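Local coordinates for protein adenylation domain (Streptomyces sp., PDB 5N9X) that is an adenylation domain of the ANL (AMP-binding) superfamily, with ATP and threonine held in its pocket, at residues P342-R347 and G368-E373; V452-E457 and A519-A524. All blocks are in the same frame, centred on the assembly; numbering follows the deposited sequence.

Contact 1 of 2, residues P342-R347 and G368-E373; sequences PGFTHR and GPQVSE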
ATOM      1  N   PRO A 342       7.241  -2.010  17.278  1.00 20.47           N
ATOM      2  CA  PRO A 342       7.122  -2.468  18.670  1.00 25.12           C
ATOM      3  C   PRO A 342       6.155  -3.633  18.891  1.00 24.41           C
ATOM      4  O   PRO A 342       6.490  -4.550  19.641  1.00 37.15           O
ATOM      5  CB  PRO A 342       6.649  -1.206  19.404  1.00 14.64           C
ATOM      6  CG  PRO A 342       7.392  -0.122  18.697  1.00 14.32           C
ATOM      7  CD  PRO A 342       7.573  -0.575  17.231  1.00 14.36           C
ATOM      8  N   GLY A 343       4.996  -3.650  18.263  1.00 19.98           N
ATOM      9  CA  GLY A 343       4.113  -4.790  18.542  1.00 33.02           C
ATOM     10  C   GLY A 343       4.606  -6.184  18.126  1.00 22.00           C
ATOM     11  O   GLY A 343       4.173  -7.202  18.670  1.00 18.49           O
ATOM     12  N   PHE A 344       5.505  -6.223  17.147  1.00 18.52           N
ATOM     13  CA  PHE A 344       5.918  -7.460  16.492  1.00 18.98           C
ATOM     14  C   PHE A 344       7.005  -8.272  17.154  1.00 20.89           C
ATOM     15  O   PHE A 344       8.001  -7.734  17.646  1.00 21.04           O
ATOM     16  CB  PHE A 344       6.411  -7.156  15.076  1.00 15.48           C
ATOM     17  CG  PHE A 344       5.352  -6.642  14.183  1.00 17.79           C
ATOM     18  CD1 PHE A 344       4.518  -7.535  13.523  1.00 13.92           C
ATOM     19  CD2 PHE A 344       5.189  -5.271  13.976  1.00 12.09           C
ATOM     20  CE1 PHE A 344       3.524  -7.076  12.682  1.00 20.64           C
ATOM     21  CE2 PHE A 344       4.195  -4.805  13.134  1.00 14.26           C
ATOM     22  CZ  PHE A 344       3.362  -5.707  12.486  1.00 13.96           C
ATOM     23  N   THR A 345       6.840  -9.586  17.099  1.00 20.17           N
ATOM     24  CA  THR A 345       8.003 -10.462  17.182  1.00 25.97           C
ATOM     25  C   THR A 345       8.163 -11.106  15.802  1.00 19.84           C
ATOM     26  O   THR A 345       7.211 -11.177  15.027  1.00 26.74           O
ATOM     27  CB  THR A 345       7.884 -11.522  18.290  1.00 15.32           C
ATOM     28  OG1 THR A 345       6.883 -12.474  17.937  1.00 30.02           O
ATOM     29  CG2 THR A 345       7.517 -10.880  19.583  1.00 14.98           C
ATOM     30  N   HIS A 346       9.369 -11.562  15.492  1.00 22.72           N
ATOM     31  CA  HIS A 346       9.665 -12.064  14.156  1.00 20.34           C
ATOM     32  C   HIS A 346      10.704 -13.176  14.144  1.00 18.67           C
ATOM     33  O   HIS A 346      11.380 -13.422  15.135  1.00 23.48           O
ATOM     34  CB  HIS A 346      10.139 -10.913  13.269  1.00 21.51           C
ATOM     35  CG  HIS A 346      11.538 -10.462  13.568  1.00 29.33           C
ATOM     36  ND1 HIS A 346      11.870  -9.787  14.727  1.00 25.21           N
ATOM     37  CD2 HIS A 346      12.686 -10.576  12.858  1.00 19.21           C
ATOM     38  CE1 HIS A 346      13.160  -9.508  14.716  1.00 20.41           C
ATOM     39  NE2 HIS A 346      13.679  -9.976  13.596  1.00 22.58           N
ATOM     40  N   ARG A 347      10.810 -13.835  12.995  1.00 25.39           N
ATOM     41  CA  ARG A 347      11.786 -14.881  12.730  1.00 24.52           C
ATOM     42  C   ARG A 347      12.333 -14.618  11.327  1.00 19.37           C
ATOM     43  O   ARG A 347      11.640 -14.050  10.486  1.00 22.27           O
ATOM     44  CB  ARG A 347      11.141 -16.284  12.820  1.00 20.96           C
ATOM     45  CG  ARG A 347      10.926 -16.845  14.234  1.00 19.43           C
ATOM     46  CD  ARG A 347      10.472 -18.320  14.210  1.00 22.99           C
ATOM     47  NE  ARG A 347      11.567 -19.265  13.929  1.00 29.48           N
ATOM     48  CZ  ARG A 347      11.479 -20.348  13.149  1.00 21.31           C
ATOM     49  NH1 ARG A 347      10.347 -20.667  12.546  1.00 19.05           N
ATOM     50  NH2 ARG A 347      12.544 -21.116  12.971  1.00 26.92           N
ATOM     51  N   GLY A 368       2.138 -10.840  16.196  1.00 13.79           N
ATOM     52  CA  GLY A 368       1.749  -9.686  16.995  1.00 12.92           C
ATOM     53  C   GLY A 368       0.319  -9.215  16.748  1.00 11.38           C
ATOM     54  O   GLY A 368      -0.400  -9.786  15.931  1.00 11.84           O
ATOM     55  N   PRO A 369      -0.093  -8.142  17.441  1.00 14.46           N
ATOM     56  CA  PRO A 369      -1.478  -7.643  17.368  1.00 10.50           C
ATOM     57  C   PRO A 369      -1.866  -6.972  16.040  1.00 14.30           C
ATOM     58  O   PRO A 369      -3.055  -6.728  15.841  1.00 14.46           O
ATOM     59  CB  PRO A 369      -1.534  -6.638  18.521  1.00 15.25           C
ATOM     60  CG  PRO A 369      -0.109  -6.137  18.643  1.00 11.68           C
ATOM     61  CD  PRO A 369       0.750  -7.333  18.343  1.00  9.61           C
ATOM     62  N   GLN A 370      -0.910  -6.680  15.156  1.00 12.50           N
ATOM     63  CA  GLN A 370      -1.244  -6.145  13.829  1.00 12.19           C
ATOM     64  C   GLN A 370      -1.487  -7.236  12.785  1.00 14.21           C
ATOM     65  O   GLN A 370      -1.975  -6.959  11.689  1.00 11.22           O
ATOM     66  CB  GLN A 370      -0.144  -5.219  13.306  1.00  9.17           C
ATOM     67  CG  GLN A 370      -0.102  -3.834  13.915  1.00  9.05           C
ATOM     68  CD  GLN A 370       1.128  -3.049  13.441  1.00 13.25           C
ATOM     69  OE1 GLN A 370       1.924  -2.555  14.262  1.00 10.68           O
ATOM     70  NE2 GLN A 370       1.287  -2.937  12.110  1.00  6.52           N
ATOM     71  N   VAL A 371      -1.110  -8.467  13.100  1.00 12.90           N
ATOM     72  CA  VAL A 371      -1.318  -9.549  12.151  1.00 15.48           C
ATOM     73  C   VAL A 371      -2.821  -9.909  12.006  1.00 11.49           C
ATOM     74  O   VAL A 371      -3.494 -10.259  12.978  1.00  7.91           O
ATOM     75  CB  VAL A 371      -0.509 -10.819  12.541  1.00 17.83           C
ATOM     76  CG1 VAL A 371      -0.715 -11.911  11.500  1.00 12.56           C
ATOM     77  CG2 VAL A 371       0.994 -10.493  12.697  1.00 13.81           C
ATOM     78  N   SER A 372      -3.320  -9.812  10.776  1.00 10.11           N
ATOM     79  CA  SER A 372      -4.690 -10.229  10.426  1.00 18.09           C
ATOM     80  C   SER A 372      -5.074 -11.656  10.803  1.00 13.07           C
ATOM     81  O   SER A 372      -4.224 -12.487  11.072  1.00 15.15           O
ATOM     82  CB  SER A 372      -4.909 -10.058   8.924  1.00 21.82           C
ATOM     83  OG  SER A 372      -4.380 -11.150   8.200  1.00 17.40           O
ATOM     84  N   GLU A 373      -6.365 -11.944  10.791  1.00 18.53           N
ATOM     85  CA  GLU A 373      -6.841 -13.262  11.178  1.00 19.80           C
ATOM     86  C   GLU A 373      -6.911 -14.239  10.012  1.00 18.68           C
ATOM     87  O   GLU A 373      -7.629 -15.227  10.090  1.00 26.65           O
ATOM     88  CB  GLU A 373      -8.225 -13.161  11.831  1.00 24.89           C
ATOM     89  CG  GLU A 373      -8.271 -12.353  13.118  1.00 36.42           C
ATOM     90  CD  GLU A 373      -7.489 -12.963  14.278  1.00 42.39           C
ATOM     91  OE1 GLU A 373      -6.730 -13.944  14.073  1.00 39.76           O
ATOM     92  OE2 GLU A 373      -7.617 -12.430  15.407  1.00 45.64           O
TER

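Contact 2 of 2, residues V452-E457 and A519-A524; sequences VVWVHE and ASVARA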
ATOM      1  N   VAL A 452      10.482  -4.969 -15.909  1.00 25.64           N
ATOM      2  CA  VAL A 452       9.883  -6.174 -15.332  1.00 17.47           C
ATOM      3  C   VAL A 452      10.487  -7.392 -16.024  1.00 17.41           C
ATOM      4  O   VAL A 452      10.403  -7.512 -17.249  1.00 18.84           O
ATOM      5  CB  VAL A 452       8.357  -6.190 -15.501  1.00 22.87           C
ATOM      6  CG1 VAL A 452       7.753  -7.525 -15.034  1.00 19.00           C
ATOM      7  CG2 VAL A 452       7.738  -5.024 -14.776  1.00 21.78           C
ATOM      8  N   VAL A 453      11.110  -8.278 -15.253  1.00 16.07           N
ATOM      9  CA  VAL A 453      11.758  -9.442 -15.835  1.00 17.43           C
ATOM     10  C   VAL A 453      11.087 -10.697 -15.305  1.00 17.08           C
ATOM     11  O   VAL A 453      10.910 -10.833 -14.092  1.00 17.46           O
ATOM     12  CB  VAL A 453      13.273  -9.494 -15.513  1.00 20.26           C
ATOM     13  CG1 VAL A 453      13.901 -10.761 -16.092  1.00 18.95           C
ATOM     14  CG2 VAL A 453      13.988  -8.260 -16.030  1.00 21.64           C
ATOM     15  N   TRP A 454      10.693 -11.608 -16.191  1.00 14.04           N
ATOM     16  CA  TRP A 454      10.100 -12.867 -15.729  1.00 27.60           C
ATOM     17  C   TRP A 454      10.422 -14.070 -16.622  1.00 18.31           C
ATOM     18  O   TRP A 454      10.939 -13.921 -17.723  1.00 17.63           O
ATOM     19  CB  TRP A 454       8.575 -12.716 -15.580  1.00 13.87           C
ATOM     20  CG  TRP A 454       7.806 -12.668 -16.852  1.00 16.75           C
ATOM     21  CD1 TRP A 454       7.017 -13.658 -17.383  1.00 19.33           C
ATOM     22  CD2 TRP A 454       7.721 -11.565 -17.753  1.00 15.53           C
ATOM     23  NE1 TRP A 454       6.448 -13.229 -18.560  1.00 12.92           N
ATOM     24  CE2 TRP A 454       6.864 -11.951 -18.813  1.00 13.39           C
ATOM     25  CE3 TRP A 454       8.300 -10.287 -17.777  1.00 14.57           C
ATOM     26  CZ2 TRP A 454       6.565 -11.102 -19.876  1.00 16.87           C
ATOM     27  CZ3 TRP A 454       8.010  -9.445 -18.832  1.00 14.31           C
ATOM     28  CH2 TRP A 454       7.152  -9.854 -19.874  1.00 21.40           C
ATOM     29  N   VAL A 455      10.146 -15.262 -16.116  1.00 15.08           N
ATOM     30  CA  VAL A 455      10.187 -16.453 -16.949  1.00 26.76           C
ATOM     31  C   VAL A 455       8.861 -16.562 -17.700  1.00 19.55           C
ATOM     32  O   VAL A 455       7.798 -16.537 -17.110  1.00 20.92           O
ATOM     33  CB  VAL A 455      10.466 -17.730 -16.125  1.00 23.77           C
ATOM     34  CG1 VAL A 455      10.514 -18.964 -17.042  1.00 18.55           C
ATOM     35  CG2 VAL A 455      11.793 -17.585 -15.386  1.00 12.93           C
ATOM     36  N   HIS A 456       8.922 -16.628 -19.017  1.00 19.79           N
ATOM     37  CA  HIS A 456       7.691 -16.732 -19.796  1.00 27.70           C
ATOM     38  C   HIS A 456       7.557 -18.094 -20.449  1.00 29.31           C
ATOM     39  O   HIS A 456       8.498 -18.573 -21.079  1.00 32.83           O
ATOM     40  CB  HIS A 456       7.652 -15.642 -20.861  1.00 21.54           C
ATOM     41  CG  HIS A 456       6.312 -15.458 -21.486  1.00 23.64           C
ATOM     42  ND1 HIS A 456       5.301 -14.741 -20.878  1.00 18.92           N
ATOM     43  CD2 HIS A 456       5.826 -15.861 -22.680  1.00 26.27           C
ATOM     44  CE1 HIS A 456       4.247 -14.721 -21.669  1.00 18.40           C
ATOM     45  NE2 HIS A 456       4.538 -15.393 -22.769  1.00 34.99           N
ATOM     46  N   GLU A 457       6.394 -18.715 -20.316  1.00 26.18           N
ATOM     47  CA  GLU A 457       6.169 -19.978 -21.006  1.00 37.58           C
ATOM     48  C   GLU A 457       5.699 -19.716 -22.434  1.00 35.78           C
ATOM     49  O   GLU A 457       4.552 -19.352 -22.663  1.00 29.99           O
ATOM     50  CB  GLU A 457       5.158 -20.841 -20.248  1.00 35.94           C
ATOM     51  CG  GLU A 457       5.511 -22.321 -20.225  1.00 39.80           C
ATOM     52  CD  GLU A 457       4.313 -23.211 -19.899  1.00 55.54           C
ATOM     53  OE1 GLU A 457       3.740 -23.779 -20.857  1.00 56.03           O
ATOM     54  OE2 GLU A 457       3.962 -23.367 -18.701  1.00 47.66           O
ATOM     55  N   ALA A 519       1.372  -9.903 -13.907  1.00 22.20           N
ATOM     56  CA  ALA A 519       0.448 -10.713 -14.723  1.00 23.63           C
ATOM     57  C   ALA A 519      -0.048  -9.961 -15.965  1.00 21.19           C
ATOM     58  O   ALA A 519      -0.282 -10.564 -17.012  1.00 29.21           O
ATOM     59  CB  ALA A 519      -0.739 -11.168 -13.888  1.00 16.73           C
ATOM     60  N   SER A 520      -0.216  -8.646 -15.845  1.00 24.42           N
ATOM     61  CA  SER A 520      -0.522  -7.781 -16.996  1.00 20.01           C
ATOM     62  C   SER A 520       0.630  -7.578 -17.985  1.00 17.84           C
ATOM     63  O   SER A 520       0.431  -7.237 -19.144  1.00 18.76           O
ATOM     64  CB  SER A 520      -0.970  -6.411 -16.502  1.00 22.26           C
ATOM     65  OG  SER A 520      -1.600  -5.680 -17.521  1.00 16.46           O
ATOM     66  N   VAL A 521       1.853  -7.720 -17.532  1.00 20.52           N
ATOM     67  CA  VAL A 521       2.934  -7.484 -18.467  1.00 23.78           C
ATOM     68  C   VAL A 521       3.103  -8.750 -19.303  1.00 13.69           C
ATOM     69  O   VAL A 521       3.223  -8.689 -20.520  1.00 18.17           O
ATOM     70  CB  VAL A 521       4.246  -7.081 -17.742  1.00 20.01           C
ATOM     71  CG1 VAL A 521       5.409  -7.178 -18.675  1.00 21.88           C
ATOM     72  CG2 VAL A 521       4.126  -5.668 -17.222  1.00 17.48           C
ATOM     73  N   ALA A 522       3.068  -9.891 -18.638  1.00 14.12           N
ATOM     74  CA  ALA A 522       3.162 -11.182 -19.314  1.00 23.05           C
ATOM     75  C   ALA A 522       2.067 -11.373 -20.370  1.00 23.46           C
ATOM     76  O   ALA A 522       2.327 -11.950 -21.419  1.00 22.16           O
ATOM     77  CB  ALA A 522       3.111 -12.309 -18.300  1.00 16.06           C
ATOM     78  N   ARG A 523       0.857 -10.881 -20.109  1.00 17.64           N
ATOM     79  CA  ARG A 523      -0.218 -11.030 -21.082  1.00 25.14           C
ATOM     80  C   ARG A 523      -0.069 -10.107 -22.297  1.00 26.25           C
ATOM     81  O   ARG A 523      -0.402 -10.500 -23.418  1.00 21.84           O
ATOM     82  CB  ARG A 523      -1.583 -10.814 -20.411  1.00 27.07           C
ATOM     83  CG  ARG A 523      -1.981 -11.961 -19.483  1.00 27.84           C
ATOM     84  CD  ARG A 523      -3.421 -11.868 -19.031  1.00 32.80           C
ATOM     85  NE  ARG A 523      -3.529 -11.844 -17.569  1.00 44.74           N
ATOM     86  CZ  ARG A 523      -3.862 -10.767 -16.862  1.00 34.02           C
ATOM     87  NH1 ARG A 523      -4.124  -9.624 -17.478  1.00 30.97           N
ATOM     88  NH2 ARG A 523      -3.935 -10.832 -15.539  1.00 45.22           N
ATOM     89  N   ALA A 524       0.432  -8.895 -22.070  1.00 17.31           N
ATOM     90  CA  ALA A 524       0.631  -7.943 -23.148  1.00 21.30           C
ATOM     91  C   ALA A 524       1.747  -8.434 -24.069  1.00 18.34           C
ATOM     92  O   ALA A 524       1.683  -8.303 -25.286  1.00 21.71           O
ATOM     93  CB  ALA A 524       0.961  -6.561 -22.586  1.00 15.87           C
TER

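Contact 1 of 2, residues P342-R347 and G368-E373
Phe344 and Gln370 each turn CG beside the backbone N and anti to the carbonyl carbon (chi1 -65° and -76°), and this brings the ring of one against the amide of the other. Gln370 runs extended beyond CG and crosses the phenylalanine at about a right angle, the amide and ring planes lying 68° apart. The touching is done by the far end of the ring: Phe344 CE2 is 3.4 Å from Gln370 OE1, while Phe344 CZ meets Gln370 NE2 at 3.5 Å and Gln370 CB at 3.6 Å. Looser apolar contact joins Phe344 CE1 to Val371 CG2 at 4.3 Å. The carbonyl oxygen of Gly343 rests against the proline ring, Gly343 O to Pro369 CD 3.4 Å. Gly368 heads a type I turn closed by Val371 N to Gly368 O, in a backbone conformation where a side chain would collide with a carbonyl oxygen. Gln370 NE2 bonds to the carbonyl oxygens of His319 and Thr316, fixing the amide where the ring meets it. His319 lines the threonine pocket, which places Gln370 probably in its second shell, its side chain about 9 Å from the bound threonine. The contact therefore rests on van der Waals packing, the buried amide taking its polar bonds from backbone carbonyls.

Contact 2 of 2, residues V452-E457 and A519-A524
Strand 452-457 passes helix 519-524 with their axes 9.6 Å apart at closest approach and their N-to-C directions 70° apart. As alternate residues of the strand, Val452, Trp454 and His456 all point toward the helix. Trp454 makes the largest contribution from the strand. Its CG sits between the backbone N and the carbonyl carbon (chi1 74°), and the indole reaches along the helix surface to meet two successive residues. The six-membered ring takes Val521, whose CG1 lies 3.4 Å from Trp454 CH2. The next ring atom, Trp454 CZ2, approaches Ala522 CA at 3.5 Å, and on the pyrrole side Trp454 NE1 is as close to Ala522 CB. Val452 extends the apolar patch, its CG1 standing 4.3 Å from Val521 CG1. The indole N-H is spent within the strand: Trp454 NE1 donates to His456 ND1 over 3.0 Å at an angle of 154°, arriving near the imidazole plane. This bond ties the two rings together and requires ND1 to act as acceptor. His456 also meets the helix itself, CE1 coming within 3.4 Å of Ala522 O in a van der Waals contact. On its other nitrogen, His456 NE2 is hydrogen-bonded to Asp526 OD2, one turn farther along the same helix, so the imidazole bridges tryptophan and aspartate and its rotation is fixed. Strand 450-457 is an outer strand of the three-stranded sheet of the C-terminal region, paired antiparallel with strand 463-470, and helix 518-528 packs across this sheet, Val521 also touching Ala468 of that neighbouring strand.

The two contacts follow one another along the chain, contact 1 closing before contact 2 opens, and share no sheet. Their centres are 33 Å apart and their nearest atoms about 22 Å. Contact 1 lies within the AMP-binding family region, where strand 345-349 pairs antiparallel with strand 362-367 and the loop after the latter passes near the threonine pocket, behind His319. Contact 2 belongs to the small C-terminal part, joining an outer strand of its three-stranded sheet to the last helix, 518-528. Lys515, which lines the threonine pocket, comes shortly before that helix, so the C-terminal part also contributes to the ligand site built largely by the other region.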